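Local coordinates for protein Vlm2 (Streptomyces tsusimaensis, PDB 6ECB) that belongs to a nonribosomal peptide synthetase for the depsipeptide valinomycin, this chain being its thioesterase domain, which probably releases the product from the enzyme, at residues A[163-168]-A[173-178]. Residues are numbered along the deposited sequence; the frame is centred on the assembly and turned at random.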
loop_
_atom_site.group_PDB
_atom_site.type_symbol
_atom_site.label_atom_id
_atom_site.label_comp_id
_atom_site.label_asym_id
_atom_site.label_seq_id
_atom_site.Cartn_x
_atom_site.Cartn_y
_atom_site.Cartn_z
ATOM N N LEU A 163 -0.143 8.738 13.979
ATOM C CA LEU A 163 -0.002 9.815 13.004
ATOM C C LEU A 163 1.464 10.024 12.661
ATOM O O LEU A 163 1.845 10.050 11.487
ATOM C CB LEU A 163 -0.618 11.092 13.568
ATOM C CG LEU A 163 -0.478 12.380 12.756
ATOM C CD1 LEU A 163 -1.536 13.392 13.181
ATOM C CD2 LEU A 163 0.937 13.003 12.922
ATOM N N ALA A 164 2.307 10.140 13.688
ATOM C CA ALA A 164 3.724 10.426 13.471
ATOM C C ALA A 164 4.402 9.312 12.689
ATOM O O ALA A 164 5.123 9.563 11.716
ATOM C CB ALA A 164 4.423 10.622 14.812
ATOM N N MET A 165 4.173 8.060 13.092
ATOM C CA MET A 165 4.902 6.957 12.482
ATOM C C MET A 165 4.367 6.584 11.107
ATOM O O MET A 165 5.128 6.083 10.276
ATOM C CB MET A 165 4.869 5.724 13.398
ATOM C CG MET A 165 5.525 5.924 14.777
ATOM S SD MET A 165 7.164 6.716 14.770
ATOM C CE MET A 165 8.049 5.691 13.613
ATOM N N GLY A 166 3.079 6.802 10.846
ATOM C CA GLY A 166 2.506 6.408 9.570
ATOM C C GLY A 166 2.612 7.508 8.531
ATOM O O GLY A 166 3.630 7.622 7.838
ATOM N N ILE A 167 1.589 8.361 8.434
ATOM C CA ILE A 167 1.626 9.412 7.420
ATOM C C ILE A 167 2.750 10.412 7.700
ATOM O O ILE A 167 3.322 10.982 6.762
ATOM C CB ILE A 167 0.241 10.085 7.292
ATOM C CG1 ILE A 167 0.239 11.053 6.106
ATOM C CG2 ILE A 167 -0.168 10.785 8.603
ATOM C CD1 ILE A 167 -1.122 11.236 5.500
ATOM N N GLY A 168 3.099 10.649 8.972
ATOM C CA GLY A 168 4.289 11.434 9.257
ATOM C C GLY A 168 5.510 10.885 8.537
ATOM O O GLY A 168 6.306 11.637 7.964
ATOM N N GLN A 173 8.667 13.463 7.566
ATOM C CA GLN A 173 8.602 14.373 8.694
ATOM C C GLN A 173 9.453 13.883 9.862
ATOM O O GLN A 173 9.814 12.708 9.963
ATOM C CB GLN A 173 7.148 14.557 9.141
ATOM C CG GLN A 173 6.330 15.322 8.131
ATOM C CD GLN A 173 6.579 16.805 8.201
ATOM O OE1 GLN A 173 7.291 17.382 7.366
ATOM N NE2 GLN A 173 5.998 17.446 9.211
ATOM N N ASP A 174 9.785 14.828 10.728
ATOM C CA ASP A 174 10.463 14.572 11.991
ATOM C C ASP A 174 9.485 13.867 12.926
ATOM O O ASP A 174 8.701 14.515 13.625
ATOM C CB ASP A 174 10.961 15.879 12.589
ATOM C CG ASP A 174 11.807 15.671 13.823
ATOM O OD1 ASP A 174 11.635 14.641 14.510
ATOM O OD2 ASP A 174 12.648 16.550 14.104
ATOM N N ARG A 175 9.532 12.538 12.937
ATOM C CA ARG A 175 8.523 11.765 13.656
ATOM C C ARG A 175 8.594 12.006 15.160
ATOM O O ARG A 175 7.555 12.131 15.825
ATOM C CB ARG A 175 8.698 10.290 13.323
ATOM C CG ARG A 175 8.360 9.966 11.886
ATOM C CD ARG A 175 8.905 8.607 11.490
ATOM N NE ARG A 175 10.367 8.620 11.480
ATOM C CZ ARG A 175 11.124 7.662 10.955
ATOM N NH1 ARG A 175 10.566 6.597 10.391
ATOM N NH2 ARG A 175 12.446 7.773 10.993
ATOM N N ASP A 176 9.800 12.098 15.721
ATOM C CA ASP A 176 9.913 12.347 17.156
ATOM C C ASP A 176 9.302 13.687 17.541
ATOM O O ASP A 176 8.717 13.813 18.624
ATOM C CB ASP A 176 11.380 12.278 17.591
ATOM C CG ASP A 176 11.954 10.868 17.502
ATOM O OD1 ASP A 176 11.195 9.927 17.173
ATOM O OD2 ASP A 176 13.167 10.703 17.763
ATOM N N ALA A 177 9.404 14.698 16.670
ATOM C CA ALA A 177 8.827 16.004 16.988
ATOM C C ALA A 177 7.301 15.953 16.972
ATOM O O ALA A 177 6.642 16.578 17.815
ATOM C CB ALA A 177 9.340 17.058 16.006
ATOM N N LEU A 178 6.720 15.213 16.020
ATOM C CA LEU A 178 5.265 15.092 15.970
ATOM C C LEU A 178 4.723 14.457 17.248
ATOM O O LEU A 178 3.717 14.920 17.798
ATOM C CB LEU A 178 4.845 14.280 14.745
ATOM C CG LEU A 178 5.037 14.958 13.384
ATOM C CD1 LEU A 178 4.843 13.961 12.235
ATOM C CD2 LEU A 178 4.093 16.153 13.250
HETATM O O HOH W 1 7.713 5.508 10.339
#
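Arg-175 lies across the end of helix 157-165, its aliphatic part against Ala-164 and Met-165 and its guanidinium beside Met-165 CE, which meets it obliquely. Its CG sits 3.3 Å from Ala-164 O, a carbon-to-oxygen touch. The Met-165 side chain crosses the arginine at about a right angle, and its chain, bent at both chi2 (-47°) and chi3 (-53°), swings CE back to within 3.7 Å of Arg-175 CD. At the guanidinium edge, in its plane, a water accepts from Arg-175 NH1 (3.1 Å) and donates to Met-165 O (2.6 Å), tying the arginine to a carbonyl in the last turn of the helix. With an alanine at Arg-175, this water would probably lose its donor and Met-165 CE the CD it rests on. Deeper in, Leu-178 holds CG anti to the carbonyl carbon (chi1 -70°), which turns CD1 toward Gly-168 CA (3.9 Å), while its CB meets Ala-164 CB at 3.7 Å. A side chain at Gly-168 would clash with both Leu-178 CD1 and Ala-164 O. Leu-163 CD2 reaches the same methyl, the two leucines crossing nearly perpendicular. The backbone bond from Gln-173 N to Gly-168 O (3.0 Å) ties the start of 173-178 to helix 167-170. Asp-174 is the N-cap of helix 175-179; Ala-177 N approaches its OD1 from above the carboxylate plane. The contact joins three helices inserted between strands 134-137 and 237-241, consistent with the lid of an alpha/beta-hydrolase thioesterase: Leu-163 also packs on Leu-190 of helix 183-194 and Leu-213 of helix 206-220, and Ile-167 reaches Leu-209 and Phe-212 on the latter.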